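Local coordinates for protein N5-carboxyaminoimidazole ribonucleotide synthetase (Bacillus anthracis, PDB 3QFF) that probably catalyses the ATP-dependent carboxylation of aminoimidazole ribonucleotide with bicarbonate in purine biosynthesis, and binds ADP in its ATP-grasp domain, at residues Glu141-Glu145 and Leu146-Ser150; Lys246-Ala249 and Asp250-Leu254. All coordinates share one frame; numbering follows the deposited sequence.

Interaction 1: residues Glu141-Glu145 and Leu146-Ser150; sequences EAIAE and LSYPS
Ile143 meets Tyr148 through its CG2 methyl, which the side chain holds anti to the backbone N while CG1 takes the place beside that nitrogen (chi1 -64°). Tyr148 sends its ring back to the helix with CG anti to its own carbonyl carbon (chi1 -59°). The methyl then lies 3.6 Å from the phenol oxygen, Ile143 CG2 to Tyr148 OH, and 3.8 Å from Tyr148 CZ. The two side chains approach at a slant, and the touch falls on the hydroxyl end of the ring. Val173 of helix 173-182 touches both side chains.

The backbone turn between them is fixed by two bonds. Leu146 N donates to Ala142 O at 2.9 Å, a regular helical i to i+4 bond, and Ser147 N reaches Ile143 O at 2.8 Å with a more bent N-H...O angle of 138°. Ser147 leaves the helix with positive phi, and within the two segments the hydrogen bond from its N-H is the last to reach back into the helix. Beyond it the chain is held again where Ser150 OG donates to Ser147 O at 2.7 Å, a link that spans the cis peptide before Pro149.

Leu146 is buried; its CB lies 3.5 Å from Ala142 O, the same carbonyl that takes its N-H. With Ala142 it packs on Leu187 of strand 185-189 and on Arg131 of strand 130-133, so this side of the helix faces the sheet. Together these contacts form the C-terminal end of helix 136-146, terminated by a residue of positive phi, and the turn that leads into strand 150-154 of the four-stranded antiparallel sheet in the ATP-grasp domain.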
ATOM      1  N   GLU A 141     -37.848  14.599 -32.406  1.00 39.48           N
ATOM      2  CA  GLU A 141     -36.887  15.291 -33.268  1.00 40.56           C
ATOM      3  C   GLU A 141     -35.486  14.656 -33.209  1.00 40.79           C
ATOM      4  O   GLU A 141     -34.813  14.532 -34.246  1.00 40.16           O
ATOM      5  CB  GLU A 141     -36.815  16.793 -32.939  1.00 40.51           C
ATOM      6  CG  GLU A 141     -37.976  17.625 -33.509  1.00 43.06           C
ATOM      7  CD  GLU A 141     -37.877  19.133 -33.211  1.00 45.75           C
ATOM      8  OE1 GLU A 141     -38.929  19.819 -33.218  1.00 45.70           O
ATOM      9  OE2 GLU A 141     -36.756  19.638 -32.976  1.00 47.09           O
ATOM     10  N   ALA A 142     -35.061  14.255 -32.006  1.00 41.13           N
ATOM     11  CA  ALA A 142     -33.744  13.640 -31.809  1.00 42.10           C
ATOM     12  C   ALA A 142     -33.625  12.313 -32.556  1.00 42.87           C
ATOM     13  O   ALA A 142     -32.662  12.102 -33.290  1.00 43.13           O
ATOM     14  CB  ALA A 142     -33.433  13.460 -30.321  1.00 41.44           C
ATOM     15  N   ILE A 143     -34.606  11.429 -32.374  1.00 44.26           N
ATOM     16  CA  ILE A 143     -34.693  10.184 -33.159  1.00 45.28           C
ATOM     17  C   ILE A 143     -34.578  10.462 -34.665  1.00 46.25           C
ATOM     18  O   ILE A 143     -33.847   9.768 -35.378  1.00 46.39           O
ATOM     19  CB  ILE A 143     -35.999   9.411 -32.873  1.00 45.14           C
ATOM     20  CG1 ILE A 143     -36.044   8.953 -31.411  1.00 44.83           C
ATOM     21  CG2 ILE A 143     -36.127   8.207 -33.812  1.00 45.19           C
ATOM     22  CD1 ILE A 143     -37.438   8.649 -30.899  1.00 44.97           C
ATOM     23  N   ALA A 144     -35.292  11.483 -35.137  1.00 47.21           N
ATOM     24  CA  ALA A 144     -35.263  11.860 -36.548  1.00 48.32           C
ATOM     25  C   ALA A 144     -33.859  12.252 -37.011  1.00 48.96           C
ATOM     26  O   ALA A 144     -33.393  11.765 -38.047  1.00 49.22           O
ATOM     27  CB  ALA A 144     -36.259  12.989 -36.828  1.00 48.12           C
ATOM     28  N   GLU A 145     -33.196  13.117 -36.239  1.00 49.58           N
ATOM     29  CA  GLU A 145     -31.861  13.636 -36.578  1.00 50.16           C
ATOM     30  C   GLU A 145     -30.764  12.573 -36.500  1.00 50.23           C
ATOM     31  O   GLU A 145     -29.902  12.503 -37.382  1.00 50.39           O
ATOM     32  CB  GLU A 145     -31.469  14.802 -35.660  1.00 50.39           C
ATOM     33  CG  GLU A 145     -32.154  16.139 -35.926  1.00 52.10           C
ATOM     34  CD  GLU A 145     -31.955  17.118 -34.772  1.00 54.61           C
ATOM     35  OE1 GLU A 145     -32.461  16.842 -33.654  1.00 55.25           O
ATOM     36  OE2 GLU A 145     -31.288  18.161 -34.974  1.00 55.01           O
ATOM     37  N   LEU A 146     -30.791  11.762 -35.441  1.00 50.09           N
ATOM     38  CA  LEU A 146     -29.698  10.827 -35.154  1.00 50.28           C
ATOM     39  C   LEU A 146     -29.920   9.421 -35.706  1.00 50.64           C
ATOM     40  O   LEU A 146     -28.956   8.672 -35.891  1.00 51.03           O
ATOM     41  CB  LEU A 146     -29.404  10.754 -33.645  1.00 49.79           C
ATOM     42  CG  LEU A 146     -29.035  12.013 -32.853  1.00 48.95           C
ATOM     43  CD1 LEU A 146     -28.521  11.620 -31.470  1.00 47.65           C
ATOM     44  CD2 LEU A 146     -28.007  12.877 -33.579  1.00 48.64           C
ATOM     45  N   SER A 147     -31.183   9.075 -35.948  1.00 50.94           N
ATOM     46  CA  SER A 147     -31.584   7.768 -36.485  1.00 51.28           C
ATOM     47  C   SER A 147     -31.210   6.606 -35.556  1.00 51.39           C
ATOM     48  O   SER A 147     -30.789   6.821 -34.411  1.00 51.74           O
ATOM     49  CB  SER A 147     -31.029   7.562 -37.905  1.00 51.33           C
ATOM     50  OG  SER A 147     -31.601   6.415 -38.513  1.00 52.10           O
ATOM     51  N   TYR A 148     -31.385   5.380 -36.050  1.00 51.14           N
ATOM     52  CA  TYR A 148     -31.064   4.172 -35.293  1.00 50.61           C
ATOM     53  C   TYR A 148     -29.713   3.591 -35.725  1.00 49.90           C
ATOM     54  O   TYR A 148     -29.314   3.744 -36.890  1.00 49.95           O
ATOM     55  CB  TYR A 148     -32.166   3.122 -35.469  1.00 51.22           C
ATOM     56  CG  TYR A 148     -33.537   3.582 -35.019  1.00 52.27           C
ATOM     57  CD1 TYR A 148     -33.891   3.574 -33.668  1.00 53.23           C
ATOM     58  CD2 TYR A 148     -34.482   4.020 -35.948  1.00 53.62           C
ATOM     59  CE1 TYR A 148     -35.152   4.001 -33.250  1.00 53.64           C
ATOM     60  CE2 TYR A 148     -35.746   4.444 -35.542  1.00 53.90           C
ATOM     61  CZ  TYR A 148     -36.070   4.431 -34.195  1.00 53.70           C
ATOM     62  OH  TYR A 148     -37.313   4.850 -33.798  1.00 54.31           O
ATOM     63  N   PRO A 149     -28.988   2.943 -34.790  1.00 48.88           N
ATOM     64  CA  PRO A 149     -29.294   2.819 -33.365  1.00 48.18           C
ATOM     65  C   PRO A 149     -28.854   4.025 -32.519  1.00 47.49           C
ATOM     66  O   PRO A 149     -28.025   4.828 -32.960  1.00 47.45           O
ATOM     67  CB  PRO A 149     -28.530   1.563 -32.953  1.00 48.24           C
ATOM     68  CG  PRO A 149     -27.392   1.489 -33.891  1.00 48.30           C
ATOM     69  CD  PRO A 149     -27.841   2.102 -35.179  1.00 48.94           C
ATOM     70  N   SER A 150     -29.426   4.132 -31.319  1.00 46.55           N
ATOM     71  CA  SER A 150     -29.172   5.244 -30.404  1.00 45.65           C
ATOM     72  C   SER A 150     -29.378   4.817 -28.964  1.00 44.69           C
ATOM     73  O   SER A 150     -29.901   3.732 -28.695  1.00 44.56           O
ATOM     74  CB  SER A 150     -30.088   6.429 -30.721  1.00 45.90           C
ATOM     75  OG  SER A 150     -29.684   7.084 -31.909  1.00 46.95           O
TER

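Interaction 2: residues Lys246-Ala249 and Asp250-Leu254; sequences KVLA and DELEL
Val247 O receives the amide of Glu251 at 2.8 Å from Glu251 N in a nearly straight bond (172°), one of a run of helical i to i+4 bonds that ends in a Schellman motif at the C terminus of helix 235-251. Asp250 N to Lys246 O, at 3.0 Å, and Leu252 N to Leu248 O, at 2.8 Å, belong to the same run. The chain then turns at Glu253, whose phi is positive. Its amide bonds to Asp250 O, while Leu254 N comes back to Ala249 O at 2.9 Å, lying in the carbonyl plane with an N-H...O angle of 174°. This i to i+5 bond and the Glu253 N to Asp250 O bond inside it are the pair that defines the motif.

Outside the backbone, apolar groups follow the same spacing. Leu248 and Leu252 lie side by side and point the same way, their methyls meeting at 3.8 Å between Leu248 CD2 and Leu252 CD1. Both pack on Leu275 of strand 270-276, and Leu252 also reaches helix 105-110 through Leu106 and Lys109. On the exposed side, Val247 and Glu251 run alongside each other; Glu251 CG, anti to its carbonyl carbon (chi1 -71°), lies 3.8 Å from Val247 CG1, and the glutamate chain bends only beyond this touching atom.

Leu254, buried beyond the turn, directs its CB back at the helix and also touches Leu106. Its CG is anti to the backbone N, and the CD2 branch touches the helix, with Leu254 CD2 3.9 Å from Ala249 CB.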
ATOM      1  N   LYS A 246      -4.832  14.425 -21.164  1.00 27.54           N
ATOM      2  CA  LYS A 246      -4.002  15.582 -20.802  1.00 28.24           C
ATOM      3  C   LYS A 246      -4.649  16.909 -21.184  1.00 28.15           C
ATOM      4  O   LYS A 246      -4.635  17.854 -20.391  1.00 28.33           O
ATOM      5  CB  LYS A 246      -2.589  15.466 -21.390  1.00 28.73           C
ATOM      6  CG  LYS A 246      -1.853  14.212 -20.911  1.00 30.75           C
ATOM      7  CD  LYS A 246      -0.331  14.365 -20.849  1.00 34.56           C
ATOM      8  CE  LYS A 246       0.365  13.915 -22.107  1.00 35.61           C
ATOM      9  NZ  LYS A 246       1.794  13.527 -21.814  1.00 37.28           N
ATOM     10  N   VAL A 247      -5.225  16.984 -22.382  1.00 27.97           N
ATOM     11  CA  VAL A 247      -5.931  18.207 -22.795  1.00 28.82           C
ATOM     12  C   VAL A 247      -7.118  18.487 -21.877  1.00 28.53           C
ATOM     13  O   VAL A 247      -7.310  19.625 -21.431  1.00 28.18           O
ATOM     14  CB  VAL A 247      -6.341  18.188 -24.300  1.00 28.99           C
ATOM     15  CG1 VAL A 247      -7.311  19.317 -24.623  1.00 30.97           C
ATOM     16  CG2 VAL A 247      -5.106  18.320 -25.162  1.00 29.18           C
ATOM     17  N   LEU A 248      -7.889  17.450 -21.555  1.00 28.44           N
ATOM     18  CA  LEU A 248      -9.006  17.604 -20.619  1.00 28.86           C
ATOM     19  C   LEU A 248      -8.565  18.146 -19.270  1.00 28.97           C
ATOM     20  O   LEU A 248      -9.157  19.098 -18.753  1.00 29.46           O
ATOM     21  CB  LEU A 248      -9.714  16.268 -20.396  1.00 28.46           C
ATOM     22  CG  LEU A 248     -10.899  15.924 -21.272  1.00 29.60           C
ATOM     23  CD1 LEU A 248     -11.466  14.618 -20.784  1.00 31.75           C
ATOM     24  CD2 LEU A 248     -11.988  17.019 -21.257  1.00 27.53           C
ATOM     25  N   ALA A 249      -7.541  17.527 -18.692  1.00 28.65           N
ATOM     26  CA  ALA A 249      -7.002  17.985 -17.414  1.00 29.76           C
ATOM     27  C   ALA A 249      -6.595  19.456 -17.458  1.00 29.97           C
ATOM     28  O   ALA A 249      -6.899  20.205 -16.521  1.00 29.37           O
ATOM     29  CB  ALA A 249      -5.826  17.117 -16.966  1.00 29.64           C
ATOM     30  N   ASP A 250      -5.930  19.867 -18.542  1.00 29.98           N
ATOM     31  CA  ASP A 250      -5.521  21.266 -18.694  1.00 31.23           C
ATOM     32  C   ASP A 250      -6.727  22.187 -18.879  1.00 30.54           C
ATOM     33  O   ASP A 250      -6.891  23.156 -18.146  1.00 30.25           O
ATOM     34  CB  ASP A 250      -4.540  21.455 -19.862  1.00 31.65           C
ATOM     35  CG  ASP A 250      -4.280  22.941 -20.174  1.00 36.31           C
ATOM     36  OD1 ASP A 250      -3.635  23.628 -19.345  1.00 40.66           O
ATOM     37  OD2 ASP A 250      -4.721  23.425 -21.242  1.00 38.70           O
ATOM     38  N   GLU A 251      -7.566  21.870 -19.862  1.00 30.52           N
ATOM     39  CA  GLU A 251      -8.716  22.705 -20.200  1.00 30.97           C
ATOM     40  C   GLU A 251      -9.730  22.857 -19.054  1.00 30.67           C
ATOM     41  O   GLU A 251     -10.299  23.928 -18.861  1.00 30.39           O
ATOM     42  CB  GLU A 251      -9.407  22.149 -21.449  1.00 31.28           C
ATOM     43  CG  GLU A 251      -8.610  22.346 -22.731  1.00 32.08           C
ATOM     44  CD  GLU A 251      -8.529  23.805 -23.152  1.00 35.13           C
ATOM     45  OE1 GLU A 251      -9.518  24.550 -22.957  1.00 36.97           O
ATOM     46  OE2 GLU A 251      -7.482  24.209 -23.693  1.00 36.27           O
ATOM     47  N   LEU A 252      -9.953  21.780 -18.304  1.00 30.08           N
ATOM     48  CA  LEU A 252     -10.880  21.817 -17.173  1.00 30.08           C
ATOM     49  C   LEU A 252     -10.211  22.304 -15.876  1.00 29.99           C
ATOM     50  O   LEU A 252     -10.854  22.372 -14.829  1.00 30.08           O
ATOM     51  CB  LEU A 252     -11.528  20.444 -16.959  1.00 30.38           C
ATOM     52  CG  LEU A 252     -12.371  19.907 -18.127  1.00 31.29           C
ATOM     53  CD1 LEU A 252     -12.871  18.503 -17.844  1.00 32.61           C
ATOM     54  CD2 LEU A 252     -13.541  20.847 -18.450  1.00 32.45           C
ATOM     55  N   GLU A 253      -8.928  22.649 -15.963  1.00 29.44           N
ATOM     56  CA  GLU A 253      -8.126  23.086 -14.801  1.00 29.67           C
ATOM     57  C   GLU A 253      -8.249  22.133 -13.605  1.00 28.48           C
ATOM     58  O   GLU A 253      -8.558  22.538 -12.463  1.00 28.24           O
ATOM     59  CB  GLU A 253      -8.435  24.553 -14.443  1.00 29.95           C
ATOM     60  CG  GLU A 253      -7.994  25.529 -15.573  1.00 33.80           C
ATOM     61  CD  GLU A 253      -8.516  26.962 -15.417  1.00 39.16           C
ATOM     62  OE1 GLU A 253      -8.084  27.833 -16.213  1.00 42.26           O
ATOM     63  OE2 GLU A 253      -9.354  27.220 -14.523  1.00 39.65           O
ATOM     64  N   LEU A 254      -7.990  20.854 -13.881  1.00 26.83           N
ATOM     65  CA  LEU A 254      -8.143  19.804 -12.893  1.00 25.37           C
ATOM     66  C   LEU A 254      -7.221  20.019 -11.707  1.00 24.69           C
ATOM     67  O   LEU A 254      -6.051  20.372 -11.876  1.00 23.46           O
ATOM     68  CB  LEU A 254      -7.851  18.422 -13.514  1.00 25.59           C
ATOM     69  CG  LEU A 254      -7.639  17.208 -12.601  1.00 25.12           C
ATOM     70  CD1 LEU A 254      -8.955  16.754 -11.897  1.00 25.53           C
ATOM     71  CD2 LEU A 254      -7.012  16.019 -13.375  1.00 23.82           C
TER

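In the fold
From the N terminus, interaction 1 comes first: 141-150 rounds the end of helix 136-146, packs it on strands 130-133 and 185-189, and enters strand 150-154 of the same four-stranded sheet. About a hundred residues later, interaction 2 ends helix 235-251, sets it and the following turn against strand 270-276 and helix 105-110, and leads toward strand 256-264 of the eight-stranded sheet. Each closes a short turn within continuous chain, and they follow in series, neither nesting nor crossing. The centres of interactions 1 and 2 are 31 Å apart. Both belong to the ATP-grasp domain. The side chain of Leu146 is about 8 Å from the bound ADP, that of Leu248 about 14 Å.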